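Local coordinates for protein aldo-keto reductase family 1 member C1 (Caenorhabditis elegans, PDB 1QWK) that probably acts as an NADPH-dependent reductase of the aldose reductase type, turning carbonyl groups into alcohols, at residues Asn154-Arg162 with His307-Glu315; Glu177-His185 with Leu289-Phe299. All blocks are in the same frame, centred on the assembly; numbering follows the deposited sequence.

Contact 1: Asn154-Arg162 with His307-Glu315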
loop_
_atom_site.group_PDB
_atom_site.type_symbol
_atom_site.label_atom_id
_atom_site.label_comp_id
_atom_site.label_asym_id
_atom_site.label_seq_id
_atom_site.Cartn_x
_atom_site.Cartn_y
_atom_site.Cartn_z
ATOM N N ASN A 154 -1.072 0.865 9.041
ATOM C CA ASN A 154 -2.153 0.553 9.975
ATOM C C ASN A 154 -1.928 1.086 11.394
ATOM O O ASN A 154 -2.414 0.505 12.366
ATOM C CB ASN A 154 -2.375 -0.960 10.021
ATOM C CG ASN A 154 -2.672 -1.542 8.651
ATOM O OD1 ASN A 154 -1.963 -2.429 8.165
ATOM N ND2 ASN A 154 -3.725 -1.038 8.014
ATOM N N TRP A 155 -1.175 2.175 11.507
ATOM C CA TRP A 155 -0.922 2.816 12.792
ATOM C C TRP A 155 -1.887 3.996 12.872
ATOM O O TRP A 155 -2.272 4.548 11.835
ATOM C CB TRP A 155 0.502 3.369 12.853
ATOM C CG TRP A 155 1.592 2.362 13.101
ATOM C CD1 TRP A 155 1.692 1.099 12.581
ATOM C CD2 TRP A 155 2.784 2.574 13.873
ATOM N NE1 TRP A 155 2.878 0.519 12.981
ATOM C CE2 TRP A 155 3.561 1.400 13.777
ATOM C CE3 TRP A 155 3.270 3.646 14.638
ATOM C CZ2 TRP A 155 4.803 1.265 14.417
ATOM C CZ3 TRP A 155 4.507 3.514 15.274
ATOM C CH2 TRP A 155 5.259 2.327 15.160
ATOM N N ASN A 156 -2.284 4.393 14.080
ATOM C CA ASN A 156 -3.166 5.553 14.193
ATOM C C ASN A 156 -2.308 6.793 14.457
ATOM O O ASN A 156 -1.100 6.679 14.666
ATOM C CB ASN A 156 -4.236 5.369 15.289
ATOM C CG ASN A 156 -3.657 5.204 16.681
ATOM O OD1 ASN A 156 -2.745 5.917 17.082
ATOM N ND2 ASN A 156 -4.214 4.263 17.439
ATOM N N ASN A 157 -2.924 7.970 14.431
ATOM C CA ASN A 157 -2.198 9.221 14.632
ATOM C C ASN A 157 -1.422 9.295 15.941
ATOM O O ASN A 157 -0.296 9.792 15.965
ATOM C CB ASN A 157 -3.150 10.415 14.557
ATOM C CG ASN A 157 -3.786 10.576 13.190
ATOM O OD1 ASN A 157 -3.414 9.898 12.229
ATOM N ND2 ASN A 157 -4.749 11.487 13.094
ATOM N N ASP A 158 -2.018 8.814 17.027
ATOM C CA ASP A 158 -1.359 8.860 18.328
ATOM C C ASP A 158 -0.101 8.000 18.361
ATOM O O ASP A 158 0.903 8.381 18.963
ATOM C CB ASP A 158 -2.321 8.413 19.433
ATOM C CG ASP A 158 -3.516 9.333 19.570
ATOM O OD1 ASP A 158 -3.315 10.566 19.628
ATOM O OD2 ASP A 158 -4.658 8.827 19.622
ATOM N N GLN A 159 -0.155 6.842 17.709
ATOM C CA GLN A 159 0.996 5.946 17.669
ATOM C C GLN A 159 2.117 6.577 16.849
ATOM O O GLN A 159 3.293 6.500 17.220
ATOM C CB GLN A 159 0.589 4.582 17.089
ATOM C CG GLN A 159 -0.376 3.823 18.009
ATOM C CD GLN A 159 -0.945 2.566 17.385
ATOM O OE1 GLN A 159 -1.449 2.594 16.261
ATOM N NE2 GLN A 159 -0.898 1.463 18.123
ATOM N N ILE A 160 1.763 7.209 15.736
ATOM C CA ILE A 160 2.775 7.860 14.916
ATOM C C ILE A 160 3.402 9.017 15.696
ATOM O O ILE A 160 4.620 9.209 15.660
ATOM C CB ILE A 160 2.184 8.373 13.589
ATOM C CG1 ILE A 160 1.750 7.174 12.742
ATOM C CG2 ILE A 160 3.217 9.219 12.841
ATOM C CD1 ILE A 160 1.056 7.537 11.437
ATOM N N SER A 161 2.576 9.781 16.408
ATOM C CA SER A 161 3.083 10.902 17.200
ATOM C C SER A 161 4.065 10.411 18.263
ATOM O O SER A 161 5.074 11.061 18.530
ATOM C CB SER A 161 1.933 11.648 17.884
ATOM O OG SER A 161 1.106 12.294 16.940
ATOM N N ARG A 162 3.763 9.269 18.874
ATOM C CA ARG A 162 4.639 8.716 19.901
ATOM C C ARG A 162 5.984 8.323 19.299
ATOM O O ARG A 162 7.025 8.449 19.948
ATOM C CB ARG A 162 3.974 7.515 20.572
ATOM C CG ARG A 162 2.828 7.900 21.506
ATOM C CD ARG A 162 1.941 6.706 21.825
ATOM N NE ARG A 162 2.675 5.592 22.411
ATOM C CZ ARG A 162 2.233 4.340 22.425
ATOM N NH1 ARG A 162 1.055 4.048 21.882
ATOM N NH2 ARG A 162 2.971 3.377 22.964
ATOM N N HIS A 307 -5.157 -6.282 21.872
ATOM C CA HIS A 307 -3.738 -5.984 21.970
ATOM C C HIS A 307 -3.600 -4.547 22.459
ATOM O O HIS A 307 -4.338 -3.665 22.020
ATOM C CB HIS A 307 -3.086 -6.151 20.593
ATOM C CG HIS A 307 -1.591 -6.160 20.626
ATOM N ND1 HIS A 307 -0.844 -5.047 20.942
ATOM C CD2 HIS A 307 -0.701 -7.148 20.368
ATOM C CE1 HIS A 307 0.443 -5.347 20.875
ATOM N NE2 HIS A 307 0.554 -6.618 20.527
ATOM N N PRO A 308 -2.658 -4.293 23.382
ATOM C CA PRO A 308 -2.470 -2.932 23.895
ATOM C C PRO A 308 -2.158 -1.886 22.825
ATOM O O PRO A 308 -2.395 -0.695 23.029
ATOM C CB PRO A 308 -1.351 -3.096 24.928
ATOM C CG PRO A 308 -0.596 -4.297 24.445
ATOM C CD PRO A 308 -1.690 -5.228 23.982
ATOM N N GLU A 309 -1.628 -2.318 21.684
ATOM C CA GLU A 309 -1.336 -1.377 20.609
ATOM C C GLU A 309 -2.288 -1.542 19.417
ATOM O O GLU A 309 -1.914 -1.299 18.268
ATOM C CB GLU A 309 0.127 -1.512 20.154
ATOM C CG GLU A 309 1.150 -1.083 21.218
ATOM C CD GLU A 309 1.281 0.429 21.375
ATOM O OE1 GLU A 309 0.398 1.182 20.903
ATOM O OE2 GLU A 309 2.278 0.880 21.990
ATOM N N ASP A 310 -3.518 -1.966 19.694
ATOM C CA ASP A 310 -4.518 -2.109 18.638
ATOM C C ASP A 310 -4.819 -0.692 18.150
ATOM O O ASP A 310 -5.398 0.113 18.875
ATOM C CB ASP A 310 -5.791 -2.760 19.197
ATOM C CG ASP A 310 -6.914 -2.815 18.180
ATOM O OD1 ASP A 310 -6.675 -2.480 16.995
ATOM O OD2 ASP A 310 -8.041 -3.199 18.562
ATOM N N ALA A 311 -4.421 -0.392 16.917
ATOM C CA ALA A 311 -4.625 0.939 16.345
ATOM C C ALA A 311 -6.084 1.378 16.230
ATOM O O ALA A 311 -6.382 2.574 16.256
ATOM C CB ALA A 311 -3.963 1.015 14.963
ATOM N N PHE A 312 -6.988 0.411 16.099
ATOM C CA PHE A 312 -8.413 0.708 15.940
ATOM C C PHE A 312 -9.230 0.308 17.172
ATOM O O PHE A 312 -10.438 0.089 17.076
ATOM C CB PHE A 312 -8.968 -0.019 14.705
ATOM C CG PHE A 312 -8.064 0.037 13.490
ATOM C CD1 PHE A 312 -7.375 1.200 13.161
ATOM C CD2 PHE A 312 -7.928 -1.080 12.663
ATOM C CE1 PHE A 312 -6.562 1.259 12.025
ATOM C CE2 PHE A 312 -7.120 -1.033 11.526
ATOM C CZ PHE A 312 -6.436 0.139 11.207
ATOM N N ALA A 313 -8.568 0.231 18.323
ATOM C CA ALA A 313 -9.219 -0.156 19.573
ATOM C C ALA A 313 -10.565 0.526 19.824
ATOM O O ALA A 313 -11.512 -0.107 20.294
ATOM C CB ALA A 313 -8.280 0.103 20.749
ATOM N N ALA A 314 -10.646 1.813 19.506
ATOM C CA ALA A 314 -11.867 2.586 19.719
ATOM C C ALA A 314 -13.053 2.164 18.860
ATOM O O ALA A 314 -14.195 2.530 19.153
ATOM C CB ALA A 314 -11.578 4.069 19.506
ATOM N N GLU A 315 -12.791 1.396 17.806
ATOM C CA GLU A 315 -13.850 0.943 16.903
ATOM C C GLU A 315 -14.337 -0.474 17.201
ATOM O O GLU A 315 -15.308 -0.934 16.603
ATOM C CB GLU A 315 -13.361 1.003 15.452
ATOM C CG GLU A 315 -12.722 2.321 15.059
ATOM C CD GLU A 315 -12.244 2.339 13.612
ATOM O OE1 GLU A 315 -11.441 3.228 13.267
ATOM O OE2 GLU A 315 -12.677 1.477 12.821
#
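The guanidinium of Arg162 and the carboxylate of Glu309 meet edge to edge, their planes only 13° apart. Arg162 NH1 binds Glu309 OE1 at 3.1 Å and Arg162 NH2 binds Glu309 OE2 at 2.8 Å, each on the syn lone pair, in an end-on, two-pronged salt bridge. Glu309 bends at CG to offer both oxygens. Arg162 also pairs with Glu132, and Glu309 OE2 takes the backbone N-H of Val131, so the bridge reaches helix 131-143. The contact sets the C-terminal tail against a capping box at the start of helix 157-164, which follows strand 150-153 of the TIM barrel. Asn156 is the N-cap: its OD1 accepts from Gln159 N at 2.8 Å, and Gln159 OE1 returns the bond to Asn156 N at 2.9 Å. The other end of the Gln159 amide works across the contact, where NE2 donates to Glu309 OE1 at 3.1 Å and to Glu309 O at 2.9 Å. Both acceptors lie close to the amide plane, and with the bond at OE1, three hydrogen bonds hold the amide's rotation. A leucine here would probably leave Glu309 O and Asn156 N without these mates and let the tail shift against the cap. Asn156 CG sits between its backbone N and carbonyl carbon (chi1 62°), which lets OD1 serve the helix while ND2 turns to the tail. That ND2 gives Ala311 O an almost straight bond, 3.0 Å long with 177° at the hydrogen. Beside it the Ala311 methyl packs against 154-162, CB lying 3.1 Å from the buried Asn154 O, a carbonyl with no polar partner.

Contact 2: Glu177-His185 with Leu289-Phe299; sequences ELHLYFPQH and LEESKNSQRLF
The loop leaving strand 173-177, on its way to helix 185-193, is overlaid by the chain that runs on from helix 283-289, and Glu177 fastens the far end of that overlay. With CG anti to the backbone N (chi1 179°) and the chain extended, its carboxylate reaches the backbone N-H of Phe299. Glu177 OE1 accepts from Phe299 N at 2.9 Å, the donor standing above the carboxylate plane, and the same oxygen meets the edge of the Phe299 ring. Water 1 joins OE1 to Arg297 NH1 and Phe299 O. Phe182 crosses Arg297 at a slant: Arg297 CB sits over the Phe182 ring face, 4.0 Å from the ring centroid, and the arginine side chain then bends at CD so that the guanidinium presents one face to Phe182 CZ, 3.5 Å from Arg297 CZ. The two planes are 70° apart, so this is an edge of the ring set against a flat cation and not a stack. Arg297 has its charge partner in Glu315. Both segments belong to the C-terminal mouth of the barrel, where loops of aldo-keto reductases border the active site. Midway along, Gln296 N donates to Tyr181 O at 2.9 Å, and water 3 links that carbonyl to Gln296 O. Asn294 CB rests over the centre of the Tyr181 ring in a CH-pi contact, 3.6 Å from the centroid and 7° off the normal, while Tyr181 OH bonds to Asp231. Water 2 ties Leu180 O to Asn294 O. Deeper, Leu180 CD1 packs on Leu289 CB at 4.0 Å, between helices 232-241 and 245-255.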
loop_
_atom_site.group_PDB
_atom_site.type_symbol
_atom_site.label_atom_id
_atom_site.label_comp_id
_atom_site.label_asym_id
_atom_site.label_seq_id
_atom_site.Cartn_x
_atom_site.Cartn_y
_atom_site.Cartn_z
ATOM N N GLU A 177 -5.518 2.017 4.583
ATOM C CA GLU A 177 -6.666 1.804 3.717
ATOM C C GLU A 177 -7.185 3.199 3.396
ATOM O O GLU A 177 -7.421 3.995 4.299
ATOM C CB GLU A 177 -7.759 1.024 4.452
ATOM C CG GLU A 177 -9.001 0.792 3.602
ATOM C CD GLU A 177 -10.156 0.189 4.385
ATOM O OE1 GLU A 177 -9.911 -0.381 5.470
ATOM O OE2 GLU A 177 -11.308 0.274 3.895
ATOM N N LEU A 178 -7.350 3.503 2.114
ATOM C CA LEU A 178 -7.850 4.810 1.723
ATOM C C LEU A 178 -8.479 4.744 0.342
ATOM O O LEU A 178 -7.837 4.365 -0.635
ATOM C CB LEU A 178 -6.722 5.854 1.736
ATOM C CG LEU A 178 -7.132 7.332 1.620
ATOM C CD1 LEU A 178 -6.018 8.211 2.171
ATOM C CD2 LEU A 178 -7.449 7.695 0.169
ATOM N N HIS A 179 -9.755 5.099 0.279
ATOM C CA HIS A 179 -10.498 5.112 -0.972
ATOM C C HIS A 179 -11.681 6.050 -0.787
ATOM O O HIS A 179 -11.906 6.545 0.315
ATOM C CB HIS A 179 -10.955 3.699 -1.377
ATOM C CG HIS A 179 -11.617 2.921 -0.281
ATOM N ND1 HIS A 179 -10.910 2.332 0.745
ATOM C CD2 HIS A 179 -12.917 2.604 -0.070
ATOM C CE1 HIS A 179 -11.744 1.681 1.536
ATOM N NE2 HIS A 179 -12.968 1.830 1.063
ATOM N N LEU A 180 -12.423 6.314 -1.856
ATOM C CA LEU A 180 -13.547 7.244 -1.771
ATOM C C LEU A 180 -14.500 6.985 -0.614
ATOM O O LEU A 180 -14.910 7.922 0.077
ATOM C CB LEU A 180 -14.339 7.250 -3.077
ATOM C CG LEU A 180 -15.485 8.274 -3.125
ATOM C CD1 LEU A 180 -14.941 9.680 -2.888
ATOM C CD2 LEU A 180 -16.174 8.184 -4.477
ATOM N N TYR A 181 -14.847 5.719 -0.399
ATOM C CA TYR A 181 -15.763 5.365 0.676
ATOM C C TYR A 181 -15.098 5.126 2.041
ATOM O O TYR A 181 -15.634 4.427 2.894
ATOM C CB TYR A 181 -16.621 4.167 0.246
ATOM C CG TYR A 181 -17.774 4.547 -0.676
ATOM C CD1 TYR A 181 -17.869 5.834 -1.221
ATOM C CD2 TYR A 181 -18.778 3.628 -0.986
ATOM C CE1 TYR A 181 -18.938 6.192 -2.048
ATOM C CE2 TYR A 181 -19.850 3.977 -1.813
ATOM C CZ TYR A 181 -19.924 5.260 -2.337
ATOM O OH TYR A 181 -20.985 5.616 -3.136
ATOM N N PHE A 182 -13.919 5.723 2.222
ATOM C CA PHE A 182 -13.154 5.687 3.476
ATOM C C PHE A 182 -11.989 6.648 3.234
ATOM O O PHE A 182 -10.819 6.241 3.182
ATOM C CB PHE A 182 -12.633 4.283 3.805
ATOM C CG PHE A 182 -12.155 4.150 5.226
ATOM C CD1 PHE A 182 -13.027 4.395 6.292
ATOM C CD2 PHE A 182 -10.831 3.832 5.507
ATOM C CE1 PHE A 182 -12.582 4.326 7.613
ATOM C CE2 PHE A 182 -10.373 3.758 6.824
ATOM C CZ PHE A 182 -11.249 4.007 7.885
ATOM N N PRO A 183 -12.312 7.946 3.077
ATOM C CA PRO A 183 -11.432 9.089 2.815
ATOM C C PRO A 183 -10.240 9.339 3.723
ATOM O O PRO A 183 -9.231 9.882 3.277
ATOM C CB PRO A 183 -12.390 10.282 2.836
ATOM C CG PRO A 183 -13.691 9.711 2.502
ATOM C CD PRO A 183 -13.698 8.415 3.262
ATOM N N GLN A 184 -10.365 8.980 4.997
ATOM C CA GLN A 184 -9.285 9.198 5.953
ATOM C C GLN A 184 -8.814 10.661 5.942
ATOM O O GLN A 184 -7.613 10.937 5.902
ATOM C CB GLN A 184 -8.114 8.265 5.627
ATOM C CG GLN A 184 -8.450 6.784 5.788
ATOM C CD GLN A 184 -7.866 6.178 7.050
ATOM O OE1 GLN A 184 -7.979 6.743 8.141
ATOM N NE2 GLN A 184 -7.248 5.012 6.912
ATOM N N HIS A 185 -9.757 11.598 5.978
ATOM C CA HIS A 185 -9.404 13.016 5.972
ATOM C C HIS A 185 -8.503 13.386 7.147
ATOM O O HIS A 185 -7.511 14.097 6.981
ATOM C CB HIS A 185 -10.664 13.887 6.011
ATOM C CG HIS A 185 -11.510 13.778 4.783
ATOM N ND1 HIS A 185 -11.077 14.189 3.541
ATOM C CD2 HIS A 185 -12.760 13.290 4.603
ATOM C CE1 HIS A 185 -12.022 13.955 2.648
ATOM N NE2 HIS A 185 -13.053 13.410 3.267
ATOM N N LEU A 289 -17.346 14.147 -5.641
ATOM C CA LEU A 289 -17.227 12.711 -5.427
ATOM C C LEU A 289 -17.454 12.322 -3.973
ATOM O O LEU A 289 -17.909 11.219 -3.693
ATOM C CB LEU A 289 -15.852 12.206 -5.875
ATOM C CG LEU A 289 -15.517 12.268 -7.368
ATOM C CD1 LEU A 289 -14.109 11.730 -7.578
ATOM C CD2 LEU A 289 -16.515 11.455 -8.178
ATOM N N GLU A 290 -17.147 13.227 -3.049
ATOM C CA GLU A 290 -17.312 12.937 -1.628
ATOM C C GLU A 290 -18.695 13.288 -1.078
ATOM O O GLU A 290 -18.945 13.114 0.112
ATOM C CB GLU A 290 -16.250 13.687 -0.819
ATOM C CG GLU A 290 -14.820 13.439 -1.288
ATOM C CD GLU A 290 -13.795 14.213 -0.473
ATOM O OE1 GLU A 290 -14.088 15.363 -0.078
ATOM O OE2 GLU A 290 -12.689 13.679 -0.239
ATOM N N GLU A 291 -19.599 13.759 -1.932
ATOM C CA GLU A 291 -20.923 14.153 -1.460
ATOM C C GLU A 291 -21.766 13.044 -0.822
ATOM O O GLU A 291 -22.571 13.320 0.067
ATOM C CB GLU A 291 -21.723 14.822 -2.583
ATOM C CG GLU A 291 -22.514 13.871 -3.457
ATOM C CD GLU A 291 -23.515 14.590 -4.351
ATOM O OE1 GLU A 291 -24.277 13.898 -5.062
ATOM O OE2 GLU A 291 -23.537 15.843 -4.340
ATOM N N SER A 292 -21.586 11.797 -1.256
ATOM C CA SER A 292 -22.367 10.694 -0.688
ATOM C C SER A 292 -22.078 10.546 0.807
ATOM O O SER A 292 -22.910 10.044 1.566
ATOM C CB SER A 292 -22.049 9.371 -1.399
ATOM O OG SER A 292 -20.963 8.701 -0.779
ATOM N N LYS A 293 -20.893 10.989 1.217
ATOM C CA LYS A 293 -20.465 10.919 2.612
ATOM C C LYS A 293 -20.283 9.488 3.123
ATOM O O LYS A 293 -20.092 9.273 4.321
ATOM C CB LYS A 293 -21.458 11.667 3.509
ATOM C CG LYS A 293 -21.621 13.143 3.166
ATOM C CD LYS A 293 -20.348 13.935 3.439
ATOM C CE LYS A 293 -20.519 15.403 3.059
ATOM N NZ LYS A 293 -19.311 16.213 3.379
ATOM N N ASN A 294 -20.345 8.508 2.227
ATOM C CA ASN A 294 -20.160 7.118 2.635
ATOM C C ASN A 294 -18.760 6.927 3.194
ATOM O O ASN A 294 -17.776 7.337 2.580
ATOM C CB ASN A 294 -20.362 6.165 1.454
ATOM C CG ASN A 294 -21.823 5.927 1.143
ATOM O OD1 ASN A 294 -22.588 5.508 2.011
ATOM N ND2 ASN A 294 -22.218 6.183 -0.096
ATOM N N SER A 295 -18.673 6.305 4.365
ATOM C CA SER A 295 -17.389 6.057 5.004
ATOM C C SER A 295 -17.477 4.831 5.898
ATOM O O SER A 295 -18.246 4.800 6.861
ATOM C CB SER A 295 -16.963 7.266 5.835
ATOM O OG SER A 295 -15.745 7.012 6.510
ATOM N N GLN A 296 -16.686 3.816 5.574
ATOM C CA GLN A 296 -16.680 2.589 6.356
ATOM C C GLN A 296 -15.393 1.821 6.115
ATOM O O GLN A 296 -15.032 1.538 4.973
ATOM C CB GLN A 296 -17.879 1.716 5.976
ATOM C CG GLN A 296 -18.130 0.568 6.939
ATOM C CD GLN A 296 -19.293 -0.305 6.515
ATOM O OE1 GLN A 296 -20.392 0.187 6.248
ATOM N NE2 GLN A 296 -19.062 -1.611 6.462
ATOM N N ARG A 297 -14.703 1.491 7.198
ATOM C CA ARG A 297 -13.453 0.745 7.112
ATOM C C ARG A 297 -13.731 -0.688 6.653
ATOM O O ARG A 297 -14.530 -1.398 7.263
ATOM C CB ARG A 297 -12.771 0.737 8.482
ATOM C CG ARG A 297 -11.380 0.137 8.489
ATOM C CD ARG A 297 -10.867 -0.013 9.909
ATOM N NE ARG A 297 -10.715 1.257 10.615
ATOM C CZ ARG A 297 -9.737 2.131 10.398
ATOM N NH1 ARG A 297 -8.812 1.886 9.480
ATOM N NH2 ARG A 297 -9.654 3.238 11.130
ATOM N N LEU A 298 -13.069 -1.111 5.577
ATOM C CA LEU A 298 -13.250 -2.457 5.032
ATOM C C LEU A 298 -12.288 -3.470 5.636
ATOM O O LEU A 298 -12.606 -4.654 5.755
ATOM C CB LEU A 298 -13.057 -2.448 3.513
ATOM C CG LEU A 298 -13.996 -1.564 2.686
ATOM C CD1 LEU A 298 -13.647 -1.675 1.206
ATOM C CD2 LEU A 298 -15.434 -1.989 2.932
ATOM N N PHE A 299 -11.100 -3.004 5.993
ATOM C CA PHE A 299 -10.082 -3.869 6.577
ATOM C C PHE A 299 -9.929 -3.569 8.062
ATOM O O PHE A 299 -9.166 -2.691 8.466
ATOM C CB PHE A 299 -8.764 -3.657 5.837
ATOM C CG PHE A 299 -8.797 -4.130 4.412
ATOM C CD1 PHE A 299 -8.445 -5.436 4.093
ATOM C CD2 PHE A 299 -9.217 -3.284 3.393
ATOM C CE1 PHE A 299 -8.506 -5.896 2.775
ATOM C CE2 PHE A 299 -9.283 -3.733 2.071
ATOM C CZ PHE A 299 -8.927 -5.041 1.763
HETATM O O HOH W 1 -8.131 -0.250 7.582
HETATM O O HOH W 2 -17.072 9.167 0.777
HETATM O O HOH W 3 -16.196 1.503 2.382
HETATM O O HOH W 4 -6.230 3.188 8.919
HETATM O O HOH W 5 -7.781 5.550 10.470
#

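The centres of the two contacts lie about 19 Å apart, both at the C-terminal side of one TIM barrel. Along the chain the order is 154-162, 177-185, 289-299, 307-315, so contact 1 encloses contact 2. The first halves lie at the C-terminal ends of adjacent parallel strands, 150-153 and 173-177; the second halves are successive parts of the tail after helix 283-289. Within that tail Arg297 NH2 forms a salt bridge with Glu315 OE1 at 2.8 Å, and the Arg297 guanidinium makes a cation-pi contact with Phe312, joining the two sites directly. The tail thus crosses neighbouring barrel loops, near the predicted proton donor Tyr52 and substrate-binding His114, consistent with the pocket-shaping C-terminal loop of aldo-keto reductases.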